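Local coordinates for protein putative exotoxin (superantigen) (Streptococcus pyogenes, PDB 1TY0) that probably acts as a secreted superantigen toxin, binds zinc, and can use one common surface for T-cell receptor binding and for dimerization, at residues A[64-75]-A[87-98]. Sequence-based numbering, arbitrary orientation.
Sequences FTKNQKVNIFGL and IYGGVTPSVNSN
N71 and N98 meet through their side-chain amides, which come from opposite directions with planes 75° apart. N71 ND2 donates to N98 OD1 at 2.7 Å, but the donor stands well above the carbonyl plane of N98, so a short bond is made with poor directionality. N98 ND2 in turn reaches S94 OG at 2.9 Å, in the plane of its own amide and almost straight (174°). N71 OD1 accepts from the backbone N of N27; with ND2 held by N98 and by a water that also joins T92 OG1 and P93 O, this bond probably fixes the rotation of the N71 amide.

The backbones of strands 69-74 and 91-93 pair as an antiparallel ladder. N71 and T92 form the hydrogen-bonded pair, N71 N to T92 O at 2.8 Å and T92 N to N71 O at 3.1 Å; S94 N to K69 O and F73 N to G90 O continue it at either end.

On the side of I72 and V91 the side-chain contacts between the segments are between carbons. A chi1 of 179° swings V91 CG1 to the carbonyl-carbon side, where it lies 3.9 Å from V70 CB, and I72 CG2 meets I87 CD1 at 3.6 Å, the two isoleucine chains crossing at a slant. V52 of strand 51-55 packs on both isoleucines. In the loop before strand 69-74, F64 runs at about a right angle to P93, its CE2 3.8 Å from P93 CG, while the extended Q68 chain lies alongside the proline and directs its OE1 back to T65 N.

The pairing belongs to the beta hairpin of the OB-fold domain. Its chemistry divides: carbon contacts join I72 to I87 and V70 to V91, with F64 against P93, whereas on the N71 and T92 face amides, hydroxyls and water tie the segment beyond the strand, through N98, back to the hairpin.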
loop_
_atom_site.group_PDB
_atom_site.type_symbol
_atom_site.label_atom_id
_atom_site.label_comp_id
_atom_site.label_asym_id
_atom_site.label_seq_id
_atom_site.Cartn_x
_atom_site.Cartn_y
_atom_site.Cartn_z
ATOM N N PHE A 64 -9.548 16.473 20.421
ATOM C CA PHE A 64 -8.127 16.781 20.313
ATOM C C PHE A 64 -7.861 18.288 20.309
ATOM O O PHE A 64 -8.793 19.090 20.260
ATOM C CB PHE A 64 -7.568 16.148 19.032
ATOM C CG PHE A 64 -7.634 14.642 19.018
ATOM C CD1 PHE A 64 -8.819 13.986 18.702
ATOM C CD2 PHE A 64 -6.511 13.881 19.332
ATOM C CE1 PHE A 64 -8.886 12.588 18.696
ATOM C CE2 PHE A 64 -6.563 12.492 19.330
ATOM C CZ PHE A 64 -7.754 11.840 19.011
ATOM N N THR A 65 -6.586 18.668 20.363
ATOM C CA THR A 65 -6.210 20.078 20.347
ATOM C C THR A 65 -4.985 20.277 19.458
ATOM O O THR A 65 -4.159 19.375 19.323
ATOM C CB THR A 65 -5.890 20.599 21.771
ATOM O OG1 THR A 65 -4.670 20.014 22.235
ATOM C CG2 THR A 65 -7.006 20.235 22.734
ATOM N N LYS A 66 -4.870 21.450 18.840
ATOM C CA LYS A 66 -3.724 21.715 17.978
ATOM C C LYS A 66 -2.422 21.532 18.738
ATOM O O LYS A 66 -2.338 21.810 19.938
ATOM C CB LYS A 66 -3.773 23.138 17.403
ATOM C CG LYS A 66 -4.890 23.384 16.412
ATOM C CD LYS A 66 -4.789 24.778 15.805
ATOM C CE LYS A 66 -4.940 25.864 16.860
ATOM N NZ LYS A 66 -4.870 27.234 16.274
ATOM N N ASN A 67 -1.418 21.050 18.014
ATOM C CA ASN A 67 -0.076 20.802 18.523
ATOM C C ASN A 67 0.048 19.658 19.520
ATOM O O ASN A 67 1.054 19.525 20.213
ATOM C CB ASN A 67 0.516 22.093 19.077
ATOM C CG ASN A 67 0.624 23.162 18.011
ATOM O OD1 ASN A 67 1.075 22.889 16.897
ATOM N ND2 ASN A 67 0.202 24.378 18.336
ATOM N N GLN A 68 -0.991 18.833 19.577
ATOM C CA GLN A 68 -0.988 17.650 20.423
ATOM C C GLN A 68 -0.275 16.622 19.547
ATOM O O GLN A 68 -0.378 16.680 18.318
ATOM C CB GLN A 68 -2.423 17.187 20.690
ATOM C CG GLN A 68 -2.553 15.925 21.526
ATOM C CD GLN A 68 -3.996 15.451 21.645
ATOM O OE1 GLN A 68 -4.939 16.213 21.403
ATOM N NE2 GLN A 68 -4.175 14.187 22.031
ATOM N N LYS A 69 0.460 15.702 20.164
ATOM C CA LYS A 69 1.155 14.666 19.411
ATOM C C LYS A 69 0.226 13.472 19.263
ATOM O O LYS A 69 -0.459 13.079 20.211
ATOM C CB LYS A 69 2.437 14.239 20.133
ATOM C CG LYS A 69 3.500 15.325 20.213
ATOM C CD LYS A 69 3.943 15.761 18.826
ATOM C CE LYS A 69 5.007 16.853 18.898
ATOM N NZ LYS A 69 4.496 18.091 19.546
ATOM N N VAL A 70 0.189 12.901 18.066
ATOM C CA VAL A 70 -0.668 11.754 17.813
ATOM C C VAL A 70 0.025 10.696 16.978
ATOM O O VAL A 70 1.060 10.948 16.357
ATOM C CB VAL A 70 -1.958 12.163 17.060
ATOM C CG1 VAL A 70 -2.794 13.107 17.915
ATOM C CG2 VAL A 70 -1.602 12.824 15.737
ATOM N N ASN A 71 -0.551 9.499 16.993
ATOM C CA ASN A 71 -0.053 8.396 16.191
ATOM C C ASN A 71 -1.052 8.194 15.073
ATOM O O ASN A 71 -2.255 8.423 15.245
ATOM C CB ASN A 71 0.058 7.122 17.017
ATOM C CG ASN A 71 1.131 7.222 18.075
ATOM O OD1 ASN A 71 2.173 7.828 17.846
ATOM N ND2 ASN A 71 0.887 6.621 19.237
ATOM N N ILE A 72 -0.549 7.758 13.928
ATOM C CA ILE A 72 -1.389 7.539 12.770
ATOM C C ILE A 72 -1.264 6.117 12.257
ATOM O O ILE A 72 -0.157 5.606 12.080
ATOM C CB ILE A 72 -0.978 8.457 11.598
ATOM C CG1 ILE A 72 -1.095 9.923 12.009
ATOM C CG2 ILE A 72 -1.839 8.147 10.367
ATOM C CD1 ILE A 72 -0.498 10.883 10.990
ATOM N N PHE A 73 -2.405 5.479 12.045
ATOM C CA PHE A 73 -2.430 4.151 11.441
ATOM C C PHE A 73 -3.719 4.139 10.649
ATOM O O PHE A 73 -4.795 3.842 11.182
ATOM C CB PHE A 73 -2.449 3.010 12.454
ATOM C CG PHE A 73 -2.124 1.677 11.833
ATOM C CD1 PHE A 73 -3.072 1.007 11.067
ATOM C CD2 PHE A 73 -0.847 1.137 11.940
ATOM C CE1 PHE A 73 -2.748 -0.181 10.411
ATOM C CE2 PHE A 73 -0.516 -0.053 11.288
ATOM C CZ PHE A 73 -1.472 -0.709 10.521
ATOM N N GLY A 74 -3.608 4.481 9.373
ATOM C CA GLY A 74 -4.784 4.530 8.529
ATOM C C GLY A 74 -4.534 3.959 7.156
ATOM O O GLY A 74 -3.401 3.958 6.664
ATOM N N LEU A 75 -5.598 3.469 6.531
ATOM C CA LEU A 75 -5.473 2.893 5.199
ATOM C C LEU A 75 -5.814 3.961 4.173
ATOM O O LEU A 75 -6.903 4.543 4.208
ATOM C CB LEU A 75 -6.407 1.683 5.068
ATOM C CG LEU A 75 -6.293 0.685 6.229
ATOM C CD1 LEU A 75 -7.215 -0.514 5.984
ATOM C CD2 LEU A 75 -4.848 0.226 6.374
ATOM N N ILE A 87 -6.618 9.546 4.554
ATOM C CA ILE A 87 -7.136 8.395 5.295
ATOM C C ILE A 87 -8.388 8.794 6.071
ATOM O O ILE A 87 -8.705 9.979 6.178
ATOM C CB ILE A 87 -6.097 7.873 6.325
ATOM C CG1 ILE A 87 -5.775 8.973 7.345
ATOM C CG2 ILE A 87 -4.814 7.432 5.603
ATOM C CD1 ILE A 87 -4.891 8.512 8.502
ATOM N N TYR A 88 -9.098 7.799 6.595
ATOM C CA TYR A 88 -10.285 8.049 7.416
ATOM C C TYR A 88 -9.890 7.626 8.824
ATOM O O TYR A 88 -9.415 6.505 9.021
ATOM C CB TYR A 88 -11.471 7.197 6.953
ATOM C CG TYR A 88 -12.012 7.549 5.593
ATOM C CD1 TYR A 88 -12.408 8.854 5.291
ATOM C CD2 TYR A 88 -12.176 6.566 4.616
ATOM C CE1 TYR A 88 -12.960 9.170 4.049
ATOM C CE2 TYR A 88 -12.729 6.872 3.374
ATOM C CZ TYR A 88 -13.119 8.173 3.098
ATOM O OH TYR A 88 -13.673 8.477 1.866
ATOM N N GLY A 89 -10.074 8.510 9.801
ATOM C CA GLY A 89 -9.714 8.177 11.171
ATOM C C GLY A 89 -8.260 7.750 11.338
ATOM O O GLY A 89 -7.358 8.344 10.736
ATOM N N GLY A 90 -8.042 6.723 12.161
ATOM C CA GLY A 90 -6.706 6.204 12.415
ATOM C C GLY A 90 -5.837 7.080 13.304
ATOM O O GLY A 90 -4.629 6.880 13.391
ATOM N N VAL A 91 -6.451 8.033 13.994
ATOM C CA VAL A 91 -5.694 8.964 14.830
ATOM C C VAL A 91 -5.884 8.740 16.326
ATOM O O VAL A 91 -7.004 8.760 16.819
ATOM C CB VAL A 91 -6.094 10.414 14.486
ATOM C CG1 VAL A 91 -5.338 11.399 15.369
ATOM C CG2 VAL A 91 -5.807 10.684 13.010
ATOM N N THR A 92 -4.776 8.536 17.035
ATOM C CA THR A 92 -4.807 8.312 18.478
ATOM C C THR A 92 -3.796 9.192 19.197
ATOM O O THR A 92 -2.792 9.616 18.626
ATOM C CB THR A 92 -4.470 6.845 18.846
ATOM O OG1 THR A 92 -3.221 6.475 18.239
ATOM C CG2 THR A 92 -5.577 5.910 18.386
ATOM N N PRO A 93 -4.053 9.479 20.476
ATOM C CA PRO A 93 -3.122 10.313 21.235
ATOM C C PRO A 93 -1.822 9.545 21.432
ATOM O O PRO A 93 -1.848 8.345 21.711
ATOM C CB PRO A 93 -3.850 10.523 22.565
ATOM C CG PRO A 93 -5.294 10.378 22.205
ATOM C CD PRO A 93 -5.280 9.218 21.246
ATOM N N SER A 94 -0.691 10.220 21.258
ATOM C CA SER A 94 0.607 9.588 21.477
ATOM C C SER A 94 0.932 9.958 22.919
ATOM O O SER A 94 1.202 11.121 23.211
ATOM C CB SER A 94 1.663 10.172 20.538
ATOM O OG SER A 94 2.916 9.540 20.739
ATOM N N VAL A 95 0.902 8.979 23.818
ATOM C CA VAL A 95 1.148 9.258 25.231
ATOM C C VAL A 95 2.447 8.724 25.827
ATOM O O VAL A 95 2.720 8.933 27.010
ATOM C CB VAL A 95 -0.031 8.755 26.093
ATOM C CG1 VAL A 95 -1.307 9.467 25.679
ATOM C CG2 VAL A 95 -0.192 7.248 25.933
ATOM N N ASN A 96 3.246 8.034 25.022
ATOM C CA ASN A 96 4.516 7.516 25.513
ATOM C C ASN A 96 5.447 7.112 24.381
ATOM O O ASN A 96 5.287 7.570 23.249
ATOM C CB ASN A 96 4.292 6.343 26.484
ATOM C CG ASN A 96 3.603 5.150 25.839
ATOM O OD1 ASN A 96 3.294 4.167 26.517
ATOM N ND2 ASN A 96 3.363 5.225 24.536
ATOM N N SER A 97 6.422 6.265 24.692
ATOM C CA SER A 97 7.400 5.818 23.706
ATOM C C SER A 97 6.807 4.940 22.608
ATOM O O SER A 97 7.510 4.545 21.676
ATOM C CB SER A 97 8.540 5.068 24.403
ATOM O OG SER A 97 8.046 3.959 25.132
ATOM N N ASN A 98 5.516 4.639 22.721
ATOM C CA ASN A 98 4.831 3.811 21.735
ATOM C C ASN A 98 5.622 2.540 21.450
ATOM O O ASN A 98 5.922 2.225 20.297
ATOM C CB ASN A 98 4.628 4.602 20.438
ATOM C CG ASN A 98 3.764 5.834 20.639
ATOM O OD1 ASN A 98 2.621 5.735 21.089
ATOM N ND2 ASN A 98 4.308 7.003 20.308
HETATM O O HOH W 1 -1.166 13.359 22.961
HETATM O O HOH W 2 -1.729 5.864 20.299
HETATM O O HOH W 3 -8.783 4.988 6.182
#